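PDB 1ZX5: mannosephosphate isomerase, putative from Archaeoglobus fulgidus, which probably interconverts D-mannose 6-phosphate and D-fructose 6-phosphate as a zinc-dependent isomerase of the type 1 family. Local coordinates for residues G231-T245 / S283-Y297. Numbering follows the deposited sequence.
Sequences GLEVVDVTGTAEIKT and SFTVESERGKIVRIY. With ACY (acetic acid), chain E.
Val-237 CG2 packs against Val-286 CG2 at 3.7 Å, the two side chains crossing at about a right angle. Val-237 CG2 also meets Ile-293 CG2, and Ile-243 CD1 closes on Val-286 from the next strand. These residues pack between the two sheets of the cupin domain. Phe-259 extends the apolar layer beside Ile-293. Farther along, Ile-243 CB lies over one face of the Phe-284 ring, a CH-pi contact 4.1 Å from the centroid. Ile-243 CG2, anti to the backbone N, reaches Phe-284 CZ and Arg-295 CD, both at 3.6 Å.

Both segments bend from one sheet into the other. Strand 231-237 pairs antiparallel with 291-297, and 240-244 with 283-288. A beta bulge shifts the register at the corner, where a CB on Gly-239 would jam against the preceding carbonyl O. On the outer face of the first pair, Leu-232, Val-234, Val-294 and Ile-296 pack on strands 119-123 and 181-188 of the neighbouring sheet.

Glu-233 and Arg-295 share the inner face with Val-235 and Ile-293. Arg-295 NE meets Glu-233 OE2 on the anti side at 2.8 Å. NH1 comes from above the carboxylate plane at 3.1 Å, on the same face. The carboxylate and guanidinium planes stand 69° apart. Tyr-297 CD2 lies over one guanidinium face. The Tyr-297 ring in turn covers Gly-231 CA, while its OH bonds Glu-226. On the outer face, Lys-292 NZ bridges Asp-236 OD1 (3.1 Å), from above its carboxylate plane, and an acetic acid molecule, probably from the crystallisation liquor.

Arg-295 thus pairs with Glu-233 on its own sheet, packs CD on Ile-243 of the other, and reaches Thr-245 O, just past strand 240-244, through a water. The Glu-233 pair should stay ionised, with much of the arginine's charge neutralised locally.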
loop_
_atom_site.group_PDB
_atom_site.type_symbol
_atom_site.label_atom_id
_atom_site.label_comp_id
_atom_site.label_asym_id
_atom_site.label_seq_id
_atom_site.Cartn_x
_atom_site.Cartn_y
_atom_site.Cartn_z
ATOM N N GLY A 231 -7.817 2.462 -5.999
ATOM C CA GLY A 231 -7.718 3.747 -5.330
ATOM C C GLY A 231 -7.968 3.600 -3.848
ATOM O O GLY A 231 -8.264 2.510 -3.355
ATOM N N LEU A 232 -7.862 4.720 -3.150
ATOM C CA LEU A 232 -8.100 4.794 -1.720
ATOM C C LEU A 232 -8.710 6.165 -1.429
ATOM O O LEU A 232 -8.402 7.143 -2.118
ATOM C CB LEU A 232 -6.789 4.592 -0.941
ATOM C CG LEU A 232 -5.680 5.651 -1.071
ATOM C CD1 LEU A 232 -5.890 6.808 -0.084
ATOM C CD2 LEU A 232 -4.307 5.009 -0.838
ATOM N N GLU A 233 -9.581 6.224 -0.428
ATOM C CA GLU A 233 -10.141 7.496 0.045
ATOM C C GLU A 233 -10.315 7.429 1.543
ATOM O O GLU A 233 -10.627 6.371 2.087
ATOM C CB GLU A 233 -11.492 7.808 -0.613
ATOM C CG GLU A 233 -12.548 6.709 -0.415
ATOM C CD GLU A 233 -13.915 7.078 -0.955
ATOM O OE1 GLU A 233 -14.061 8.182 -1.521
ATOM O OE2 GLU A 233 -14.861 6.273 -0.786
ATOM N N VAL A 234 -10.106 8.563 2.202
ATOM C CA VAL A 234 -10.334 8.687 3.627
ATOM C C VAL A 234 -11.777 9.168 3.842
ATOM O O VAL A 234 -12.166 10.208 3.324
ATOM C CB VAL A 234 -9.311 9.665 4.275
ATOM C CG1 VAL A 234 -9.580 9.835 5.786
ATOM C CG2 VAL A 234 -7.870 9.176 4.028
ATOM N N VAL A 235 -12.571 8.390 4.574
ATOM C CA VAL A 235 -13.933 8.779 4.929
ATOM C C VAL A 235 -13.940 9.296 6.370
ATOM O O VAL A 235 -13.527 8.577 7.285
ATOM C CB VAL A 235 -14.914 7.585 4.782
ATOM C CG1 VAL A 235 -16.391 8.036 5.001
ATOM C CG2 VAL A 235 -14.731 6.918 3.418
ATOM N N ASP A 236 -14.358 10.549 6.559
ATOM C CA ASP A 236 -14.522 11.129 7.898
ATOM C C ASP A 236 -15.870 10.696 8.446
ATOM O O ASP A 236 -16.902 11.011 7.862
ATOM C CB ASP A 236 -14.496 12.672 7.868
ATOM C CG ASP A 236 -13.127 13.244 7.487
ATOM O OD1 ASP A 236 -12.097 12.556 7.628
ATOM O OD2 ASP A 236 -13.087 14.411 7.045
ATOM N N VAL A 237 -15.871 9.988 9.566
ATOM C CA VAL A 237 -17.120 9.507 10.133
ATOM C C VAL A 237 -17.404 10.176 11.491
ATOM O O VAL A 237 -16.585 10.109 12.416
ATOM C CB VAL A 237 -17.097 7.970 10.286
ATOM C CG1 VAL A 237 -18.407 7.459 10.895
ATOM C CG2 VAL A 237 -16.797 7.301 8.953
ATOM N N THR A 238 -18.562 10.816 11.592
ATOM C CA THR A 238 -19.051 11.357 12.849
ATOM C C THR A 238 -20.491 10.888 13.004
ATOM O O THR A 238 -21.387 11.434 12.388
ATOM C CB THR A 238 -18.970 12.915 12.864
ATOM O OG1 THR A 238 -17.603 13.311 12.700
ATOM C CG2 THR A 238 -19.450 13.469 14.182
ATOM N N GLY A 239 -20.707 9.862 13.813
ATOM C CA GLY A 239 -22.006 9.195 13.854
ATOM C C GLY A 239 -21.983 8.006 12.905
ATOM O O GLY A 239 -21.007 7.260 12.862
ATOM N N THR A 240 -23.040 7.857 12.115
ATOM C CA THR A 240 -23.202 6.707 11.228
ATOM C C THR A 240 -23.063 7.119 9.770
ATOM O O THR A 240 -23.702 8.071 9.333
ATOM C CB THR A 240 -24.556 5.982 11.462
ATOM O OG1 THR A 240 -24.658 5.618 12.842
ATOM C CG2 THR A 240 -24.681 4.702 10.592
ATOM N N ALA A 241 -22.220 6.408 9.025
ATOM C CA ALA A 241 -22.078 6.670 7.603
ATOM C C ALA A 241 -22.313 5.389 6.830
ATOM O O ALA A 241 -21.834 4.318 7.211
ATOM C CB ALA A 241 -20.694 7.232 7.281
ATOM N N GLU A 242 -23.052 5.511 5.734
ATOM C CA GLU A 242 -23.248 4.407 4.822
ATOM C C GLU A 242 -22.122 4.378 3.794
ATOM O O GLU A 242 -21.751 5.406 3.233
ATOM C CB GLU A 242 -24.606 4.514 4.133
ATOM C CG GLU A 242 -24.853 3.384 3.146
ATOM C CD GLU A 242 -26.270 3.332 2.637
ATOM O OE1 GLU A 242 -26.811 4.373 2.197
ATOM O OE2 GLU A 242 -26.851 2.241 2.672
ATOM N N ILE A 243 -21.596 3.191 3.534
ATOM C CA ILE A 243 -20.503 3.043 2.588
ATOM C C ILE A 243 -20.883 2.033 1.508
ATOM O O ILE A 243 -21.412 0.967 1.814
ATOM C CB ILE A 243 -19.190 2.641 3.332
ATOM C CG1 ILE A 243 -18.761 3.774 4.276
ATOM C CG2 ILE A 243 -18.059 2.279 2.334
ATOM C CD1 ILE A 243 -17.421 3.554 4.920
ATOM N N LYS A 244 -20.625 2.387 0.247
ATOM C CA LYS A 244 -20.879 1.502 -0.901
ATOM C C LYS A 244 -19.575 0.896 -1.381
ATOM O O LYS A 244 -18.588 1.614 -1.541
ATOM C CB LYS A 244 -21.500 2.279 -2.077
ATOM C CG LYS A 244 -22.645 3.191 -1.718
ATOM C CD LYS A 244 -23.876 2.396 -1.413
ATOM C CE LYS A 244 -25.127 3.226 -1.599
ATOM N NZ LYS A 244 -26.333 2.343 -1.515
ATOM N N THR A 245 -19.568 -0.409 -1.635
ATOM C CA THR A 245 -18.388 -1.062 -2.206
ATOM C C THR A 245 -18.182 -0.722 -3.689
ATOM O O THR A 245 -17.046 -0.707 -4.173
ATOM C CB THR A 245 -18.447 -2.602 -2.063
ATOM O OG1 THR A 245 -19.622 -3.099 -2.713
ATOM C CG2 THR A 245 -18.448 -3.026 -0.592
ATOM N N SER A 283 -23.428 -2.648 0.258
ATOM C CA SER A 283 -23.196 -1.546 1.171
ATOM C C SER A 283 -23.374 -1.966 2.624
ATOM O O SER A 283 -23.896 -3.039 2.921
ATOM C CB SER A 283 -24.122 -0.376 0.866
ATOM O OG SER A 283 -25.449 -0.762 1.075
ATOM N N PHE A 284 -22.943 -1.087 3.518
ATOM C CA PHE A 284 -22.947 -1.349 4.944
ATOM C C PHE A 284 -22.798 -0.002 5.640
ATOM O O PHE A 284 -22.486 1.011 4.993
ATOM C CB PHE A 284 -21.778 -2.285 5.304
ATOM C CG PHE A 284 -20.423 -1.772 4.865
ATOM C CD1 PHE A 284 -19.633 -1.029 5.735
ATOM C CD2 PHE A 284 -19.939 -2.033 3.583
ATOM C CE1 PHE A 284 -18.373 -0.564 5.343
ATOM C CE2 PHE A 284 -18.698 -1.550 3.176
ATOM C CZ PHE A 284 -17.909 -0.819 4.065
ATOM N N THR A 285 -23.012 0.020 6.949
ATOM C CA THR A 285 -22.722 1.231 7.706
ATOM C C THR A 285 -21.509 1.073 8.618
ATOM O O THR A 285 -21.179 -0.033 9.059
ATOM C CB THR A 285 -23.935 1.728 8.523
ATOM O OG1 THR A 285 -24.257 0.772 9.543
ATOM C CG2 THR A 285 -25.139 1.971 7.624
ATOM N N VAL A 286 -20.836 2.196 8.857
ATOM C CA VAL A 286 -19.779 2.300 9.859
ATOM C C VAL A 286 -20.205 3.379 10.861
ATOM O O VAL A 286 -20.826 4.378 10.483
ATOM C CB VAL A 286 -18.382 2.588 9.233
ATOM C CG1 VAL A 286 -18.068 1.541 8.187
ATOM C CG2 VAL A 286 -18.329 3.960 8.581
ATOM N N GLU A 287 -19.912 3.155 12.143
ATOM C CA GLU A 287 -20.313 4.100 13.166
ATOM C C GLU A 287 -19.168 4.426 14.107
ATOM O O GLU A 287 -18.538 3.535 14.680
ATOM C CB GLU A 287 -21.516 3.577 13.957
ATOM C CG GLU A 287 -22.108 4.615 14.878
ATOM C CD GLU A 287 -22.961 4.011 15.975
ATOM O OE1 GLU A 287 -22.973 2.772 16.108
ATOM O OE2 GLU A 287 -23.638 4.776 16.697
ATOM N N SER A 288 -18.943 5.722 14.303
ATOM C CA SER A 288 -17.846 6.197 15.129
ATOM C C SER A 288 -18.197 7.554 15.721
ATOM O O SER A 288 -18.839 8.381 15.064
ATOM C CB SER A 288 -16.577 6.306 14.275
ATOM O OG SER A 288 -15.459 6.656 15.058
ATOM N N GLU A 289 -17.786 7.783 16.967
ATOM C CA GLU A 289 -17.932 9.107 17.604
ATOM C C GLU A 289 -17.316 10.212 16.712
ATOM O O GLU A 289 -17.947 11.232 16.432
ATOM C CB GLU A 289 -17.210 9.081 18.952
ATOM C CG GLU A 289 -17.544 10.223 19.890
ATOM C CD GLU A 289 -16.869 10.068 21.233
ATOM O OE1 GLU A 289 -17.447 10.495 22.254
ATOM O OE2 GLU A 289 -15.763 9.488 21.268
ATOM N N ARG A 290 -16.070 9.989 16.298
ATOM C CA ARG A 290 -15.384 10.800 15.296
ATOM C C ARG A 290 -14.182 9.980 14.891
ATOM O O ARG A 290 -13.270 9.766 15.691
ATOM C CB ARG A 290 -14.941 12.183 15.824
ATOM C CG ARG A 290 -14.375 13.098 14.723
ATOM C CD ARG A 290 -13.570 14.307 15.262
ATOM N NE ARG A 290 -12.519 13.885 16.204
ATOM C CZ ARG A 290 -11.354 13.324 15.873
ATOM N NH1 ARG A 290 -11.030 13.116 14.596
ATOM N NH2 ARG A 290 -10.499 12.967 16.830
ATOM N N GLY A 291 -14.188 9.494 13.661
ATOM C CA GLY A 291 -13.107 8.653 13.195
ATOM C C GLY A 291 -12.793 8.869 11.732
ATOM O O GLY A 291 -13.510 9.591 11.020
ATOM N N LYS A 292 -11.707 8.248 11.292
ATOM C CA LYS A 292 -11.291 8.276 9.895
ATOM C C LYS A 292 -11.016 6.866 9.461
ATOM O O LYS A 292 -10.207 6.164 10.075
ATOM C CB LYS A 292 -10.051 9.159 9.686
ATOM C CG LYS A 292 -10.311 10.608 10.072
ATOM C CD LYS A 292 -9.168 11.501 9.698
ATOM C CE LYS A 292 -9.267 12.826 10.440
ATOM N NZ LYS A 292 -10.333 13.671 9.863
ATOM N N ILE A 293 -11.724 6.437 8.427
ATOM C CA ILE A 293 -11.578 5.083 7.927
ATOM C C ILE A 293 -11.158 5.200 6.457
ATOM O O ILE A 293 -11.691 6.021 5.718
ATOM C CB ILE A 293 -12.894 4.246 8.168
ATOM C CG1 ILE A 293 -12.665 2.741 7.921
ATOM C CG2 ILE A 293 -14.100 4.812 7.368
ATOM C CD1 ILE A 293 -13.767 1.851 8.518
ATOM N N VAL A 294 -10.173 4.406 6.057
ATOM C CA VAL A 294 -9.688 4.427 4.696
ATOM C C VAL A 294 -10.389 3.327 3.918
ATOM O O VAL A 294 -10.376 2.160 4.333
ATOM C CB VAL A 294 -8.143 4.214 4.635
ATOM C CG1 VAL A 294 -7.633 4.349 3.182
ATOM C CG2 VAL A 294 -7.416 5.198 5.581
ATOM N N ARG A 295 -11.002 3.689 2.796
ATOM C CA ARG A 295 -11.590 2.700 1.905
ATOM C C ARG A 295 -10.663 2.477 0.706
ATOM O O ARG A 295 -10.363 3.409 -0.033
ATOM C CB ARG A 295 -12.971 3.152 1.433
ATOM C CG ARG A 295 -13.737 2.070 0.708
ATOM C CD ARG A 295 -15.103 2.545 0.219
ATOM N NE ARG A 295 -15.012 3.512 -0.868
ATOM C CZ ARG A 295 -15.151 3.233 -2.161
ATOM N NH1 ARG A 295 -15.055 4.218 -3.054
ATOM N NH2 ARG A 295 -15.406 1.993 -2.575
ATOM N N ILE A 296 -10.225 1.237 0.527
ATOM C CA ILE A 296 -9.372 0.851 -0.581
ATOM C C ILE A 296 -10.252 0.054 -1.541
ATOM O O ILE A 296 -10.979 -0.834 -1.129
ATOM C CB ILE A 296 -8.135 0.019 -0.077
ATOM C CG1 ILE A 296 -7.364 0.813 0.985
ATOM C CG2 ILE A 296 -7.227 -0.412 -1.249
ATOM C CD1 ILE A 296 -6.427 -0.035 1.881
ATOM N N TYR A 297 -10.216 0.390 -2.818
ATOM C CA TYR A 297 -11.142 -0.215 -3.765
ATOM C C TYR A 297 -10.447 -0.510 -5.086
ATOM O O TYR A 297 -9.453 0.128 -5.440
ATOM C CB TYR A 297 -12.369 0.699 -3.995
ATOM C CG TYR A 297 -11.990 2.104 -4.383
ATOM C CD1 TYR A 297 -11.815 2.450 -5.729
ATOM C CD2 TYR A 297 -11.773 3.087 -3.409
ATOM C CE1 TYR A 297 -11.450 3.726 -6.103
ATOM C CE2 TYR A 297 -11.412 4.382 -3.772
ATOM C CZ TYR A 297 -11.246 4.692 -5.122
ATOM O OH TYR A 297 -10.885 5.971 -5.509
HETATM C C ACY E . -9.027 13.815 6.087
HETATM O O ACY E . -8.687 14.167 7.237
HETATM O OXT ACY E . -10.138 13.309 5.807
HETATM C CH3 ACY E . -8.051 14.031 4.982
HETATM O O HOH W 1 -9.903 7.852 -4.238
HETATM O O HOH W 2 -25.079 7.192 14.947
HETATM O O HOH W 3 -15.738 1.581 -5.507
#